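Uncharacterized protein (Bacteroides cellulosilyticus, PDB 5JVK) probably hydrolyses O-glycosidic bonds as an endo-acting family 39 glycoside hydrolase built round an eight-stranded (beta/alpha) barrel. Local coordinates at residues A[157-162]-A[213-218]; A[207-212]-A[245-250]. All coordinates share one frame; numbering follows the deposited sequence.

Contact 1: A[157-162]-A[213-218]; sequences QFVSAS and NRVTEW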
# COMPACT_ATOMS: atom_id res chain seq x y z
N GLN A 157 10.88 8.86 15.23
CA GLN A 157 9.42 8.74 15.35
C GLN A 157 8.85 7.65 14.43
O GLN A 157 8.07 6.80 14.89
CB GLN A 157 8.72 10.08 15.06
CG GLN A 157 8.90 11.13 16.15
CD GLN A 157 8.24 12.46 15.80
OE1 GLN A 157 8.69 13.16 14.89
NE2 GLN A 157 7.18 12.81 16.52
N PHE A 158 9.24 7.68 13.16
CA PHE A 158 8.82 6.68 12.16
C PHE A 158 9.22 5.25 12.56
O PHE A 158 8.39 4.34 12.54
CB PHE A 158 9.39 6.99 10.76
CG PHE A 158 8.43 7.74 9.86
CD1 PHE A 158 8.69 9.06 9.48
CD2 PHE A 158 7.28 7.12 9.39
CE1 PHE A 158 7.81 9.74 8.66
CE2 PHE A 158 6.40 7.81 8.57
CZ PHE A 158 6.66 9.12 8.20
N VAL A 159 10.49 5.08 12.92
CA VAL A 159 11.05 3.75 13.19
C VAL A 159 10.51 3.13 14.49
O VAL A 159 10.18 1.94 14.51
CB VAL A 159 12.60 3.77 13.18
CG1 VAL A 159 13.18 2.42 13.59
CG2 VAL A 159 13.10 4.15 11.79
N SER A 160 10.40 3.92 15.56
CA SER A 160 9.87 3.41 16.83
C SER A 160 8.38 3.07 16.72
O SER A 160 7.94 2.04 17.24
CB SER A 160 10.12 4.40 17.98
OG SER A 160 9.24 5.50 17.92
N ALA A 161 7.62 3.93 16.04
CA ALA A 161 6.20 3.67 15.78
C ALA A 161 5.98 2.43 14.90
O ALA A 161 4.99 1.72 15.08
CB ALA A 161 5.54 4.89 15.13
N SER A 162 6.89 2.17 13.97
CA SER A 162 6.85 0.96 13.15
C SER A 162 7.10 -0.30 13.99
O SER A 162 6.47 -1.34 13.75
CB SER A 162 7.89 1.01 12.02
OG SER A 162 7.72 2.15 11.20
N ASN A 213 19.97 -2.73 12.18
CA ASN A 213 18.96 -3.64 11.64
C ASN A 213 17.53 -3.29 12.07
O ASN A 213 16.60 -4.08 11.89
CB ASN A 213 19.31 -5.09 11.99
CG ASN A 213 20.56 -5.58 11.26
OD1 ASN A 213 21.33 -4.78 10.71
ND2 ASN A 213 20.76 -6.89 11.24
N ARG A 214 17.35 -2.08 12.61
CA ARG A 214 16.02 -1.48 12.76
C ARG A 214 15.45 -1.09 11.38
O ARG A 214 14.23 -1.02 11.21
CB ARG A 214 16.08 -0.25 13.66
CG ARG A 214 16.57 -0.53 15.08
CD ARG A 214 16.70 0.77 15.88
NE ARG A 214 15.40 1.30 16.28
CZ ARG A 214 15.18 2.53 16.76
NH1 ARG A 214 16.18 3.40 16.91
NH2 ARG A 214 13.95 2.89 17.09
N VAL A 215 16.35 -0.82 10.43
CA VAL A 215 16.00 -0.56 9.03
C VAL A 215 16.90 -1.40 8.12
O VAL A 215 18.09 -1.11 7.98
CB VAL A 215 16.17 0.94 8.69
CG1 VAL A 215 15.80 1.22 7.23
CG2 VAL A 215 15.33 1.80 9.63
N THR A 216 16.34 -2.45 7.53
CA THR A 216 17.08 -3.38 6.65
C THR A 216 16.90 -3.12 5.15
O THR A 216 17.53 -3.79 4.33
CB THR A 216 16.69 -4.84 6.96
OG1 THR A 216 15.27 -4.98 6.97
CG2 THR A 216 17.24 -5.27 8.31
N GLU A 217 16.05 -2.15 4.78
CA GLU A 217 15.80 -1.80 3.38
C GLU A 217 16.04 -0.31 3.15
O GLU A 217 15.33 0.53 3.71
CB GLU A 217 14.36 -2.16 2.98
CG GLU A 217 14.07 -3.65 2.87
CD GLU A 217 13.81 -4.31 4.22
OE1 GLU A 217 12.96 -3.80 4.99
OE2 GLU A 217 14.45 -5.34 4.51
N TRP A 218 17.04 -0.00 2.32
CA TRP A 218 17.42 1.37 1.99
C TRP A 218 17.38 1.57 0.49
O TRP A 218 18.03 0.82 -0.25
CB TRP A 218 18.82 1.67 2.52
CG TRP A 218 18.92 1.69 4.02
CD1 TRP A 218 19.22 0.64 4.83
CD2 TRP A 218 18.72 2.82 4.88
NE1 TRP A 218 19.22 1.04 6.15
CE2 TRP A 218 18.92 2.37 6.20
CE3 TRP A 218 18.39 4.16 4.65
CZ2 TRP A 218 18.80 3.23 7.31
CZ3 TRP A 218 18.27 5.02 5.76
CH2 TRP A 218 18.48 4.54 7.07

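Contact 2: A[207-212]-A[245-250]; sequences AVKEMG and KKVNPD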
# COMPACT_ATOMS: atom_id res chain seq x y z
N ALA A 207 23.61 7.04 8.43
CA ALA A 207 22.21 6.71 8.71
C ALA A 207 21.99 5.21 8.92
O ALA A 207 21.23 4.81 9.80
CB ALA A 207 21.30 7.22 7.60
N VAL A 208 22.67 4.40 8.11
CA VAL A 208 22.58 2.93 8.19
C VAL A 208 23.21 2.41 9.50
O VAL A 208 22.63 1.54 10.15
CB VAL A 208 23.23 2.27 6.95
CG1 VAL A 208 23.32 0.76 7.11
CG2 VAL A 208 22.44 2.62 5.69
N LYS A 209 24.38 2.94 9.86
CA LYS A 209 25.05 2.63 11.13
C LYS A 209 24.14 2.90 12.33
O LYS A 209 23.99 2.05 13.21
CB LYS A 209 26.32 3.48 11.30
CG LYS A 209 27.32 2.93 12.30
CD LYS A 209 28.32 4.00 12.72
CE LYS A 209 29.28 3.50 13.79
NZ LYS A 209 30.30 2.57 13.25
N GLU A 210 23.54 4.09 12.34
CA GLU A 210 22.72 4.58 13.45
C GLU A 210 21.51 3.68 13.69
O GLU A 210 21.26 3.27 14.83
CB GLU A 210 22.26 6.02 13.16
CG GLU A 210 21.50 6.72 14.28
CD GLU A 210 22.34 6.99 15.52
OE1 GLU A 210 23.59 6.92 15.46
OE2 GLU A 210 21.74 7.29 16.58
N MET A 211 20.78 3.39 12.62
CA MET A 211 19.60 2.54 12.69
C MET A 211 19.96 1.07 12.88
O MET A 211 19.30 0.36 13.65
CB MET A 211 18.75 2.70 11.43
CG MET A 211 18.15 4.08 11.26
SD MET A 211 16.93 4.41 12.55
CE MET A 211 16.70 6.18 12.36
N GLY A 212 20.99 0.62 12.17
CA GLY A 212 21.40 -0.78 12.23
C GLY A 212 20.39 -1.65 11.51
O GLY A 212 19.99 -1.33 10.39
N LYS A 245 27.50 -1.04 2.68
CA LYS A 245 27.51 -2.47 3.03
C LYS A 245 28.62 -2.87 4.01
O LYS A 245 28.47 -3.84 4.76
CB LYS A 245 27.61 -3.34 1.77
CG LYS A 245 26.38 -3.28 0.87
CD LYS A 245 25.20 -4.07 1.41
CE LYS A 245 25.35 -5.56 1.15
NZ LYS A 245 24.13 -6.32 1.55
N LYS A 246 29.72 -2.12 4.01
CA LYS A 246 30.80 -2.31 5.00
C LYS A 246 30.30 -1.99 6.41
O LYS A 246 30.66 -2.67 7.37
CB LYS A 246 32.01 -1.44 4.65
CG LYS A 246 33.30 -1.83 5.33
CD LYS A 246 34.50 -1.18 4.65
CE LYS A 246 35.83 -1.76 5.13
NZ LYS A 246 36.17 -1.33 6.51
N VAL A 247 29.47 -0.95 6.51
CA VAL A 247 28.89 -0.51 7.78
C VAL A 247 27.78 -1.44 8.29
O VAL A 247 27.65 -1.65 9.50
CB VAL A 247 28.36 0.95 7.66
CG1 VAL A 247 27.57 1.37 8.89
CG2 VAL A 247 29.53 1.90 7.43
N ASN A 248 26.97 -1.98 7.38
CA ASN A 248 25.93 -2.96 7.71
C ASN A 248 25.76 -3.94 6.54
O ASN A 248 25.05 -3.64 5.58
CB ASN A 248 24.61 -2.25 8.03
CG ASN A 248 23.55 -3.17 8.64
OD1 ASN A 248 23.65 -4.40 8.58
ND2 ASN A 248 22.52 -2.57 9.21
N PRO A 249 26.42 -5.12 6.61
CA PRO A 249 26.27 -6.13 5.55
C PRO A 249 24.85 -6.71 5.38
O PRO A 249 24.53 -7.21 4.30
CB PRO A 249 27.23 -7.25 5.97
CG PRO A 249 28.21 -6.59 6.89
CD PRO A 249 27.43 -5.52 7.60
N ASP A 250 24.03 -6.64 6.43
CA ASP A 250 22.71 -7.28 6.45
C ASP A 250 21.59 -6.52 5.73
O ASP A 250 20.51 -7.08 5.55
CB ASP A 250 22.28 -7.55 7.91
CG ASP A 250 23.23 -8.49 8.65
OD1 ASP A 250 23.91 -9.32 8.00
OD2 ASP A 250 23.30 -8.39 9.89

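Contact 1: A[157-162]-A[213-218]
V159 meets the 213-218 segment with both of its methyls, and each finds a different kind of partner. CG2 lies 3.9 Å from CG2 of V215, where the two side chains cross at about a right angle. This is the buried half of the contact, and its packing continues beyond the pair: M211 of helix 194-211 also touches V159, I171 of strand 168-174 touches V215, and CG1 of V215 stands 3.4 Å above the ring plane of W218, displaced toward the rim.

With CG1 anti to the backbone N (chi1 174°), V159 presents its other methyl to the partly exposed side. There CG1 covers one face of the R214 guanidinium, 3.6 Å from R214 NH2 and nearly as close to R214 NE, and it also meets the base of the same side chain at R214 CB. The bend at chi3 (74°) swings the guanidinium in over V159 toward the start of S160. S160 adds a looser contact at the margin, its backbone N 4.0 Å from R214 NH2.

Charge pairing lies one residue beyond the segment: R214 NH2 forms a salt bridge with E163 on the same helix 153-164. In barrel terms, the contact sets this helix, which precedes strand 168-174, against the turn leading into strand 217-220. The segments bury just 160 Å² between them and exchange no hydrogen bonds, so the chemistry implies an interface resting on valine packing inside and on an arginine outside whose face is apolar-covered while its charge is probably balanced by E163.

Contact 2: A[207-212]-A[245-250]
V247 and K209 mark the closest backbone approach, with CA atoms 6.0 Å apart, where the C-terminal parts of helices 194-211 and 229-247 come together. G212 N still bonds back to V208 O at 2.8 Å, but G212 itself leaves helical geometry with positive phi (72°), a conformation that favours glycine.

The closest side-chain contacts are between carbons. V247 CG1, anti to its own nitrogen (chi1 172°), sits 3.4 Å from K209 CB, touching the root of the lysine. More deeply, V208 CG1 reaches N248 CB at 3.4 Å, the two side chains crossing obliquely. The N248 amide ends near G212: ND2 is 3.1 Å from G212 O, but the angle is too poor for a hydrogen bond, and ND2 instead probably donates to N213 OD1. The amide oxygen OD1 accepts from D250 N at 3.1 Å, forming an Asx turn. Without the amide of N248, as with an alanine here, D250 N and N213 OD1 would probably lose a partner and the 248-250 turn one of its ties.

Inward, V208 also packs on W218 of strand 217-220 and on I251, so the contact joins two neighbouring barrel helices outside strand 217-220, which lies between them in the chain.

Helix 194-211, strand 217-220 and helix 229-247 follow one another in the chain, and the segments of the two contacts alternate along it, their centres 12 Å apart. Contact 1 lies nearer the centre of the chain, about 17 Å against about 26 Å for contact 2 (centre to centre), yet each is only partly buried. Contact 1 sets a helix against a turn, with an arginine outside whose ionic partner lies beyond the segments; contact 2 joins two helix ends, with a lysine's aliphatic root outside and an asparagine amide within. N213 and W218 serve both contacts, and N213 ND2 probably hydrogen-bonds D250 OD2 at 3.2 Å.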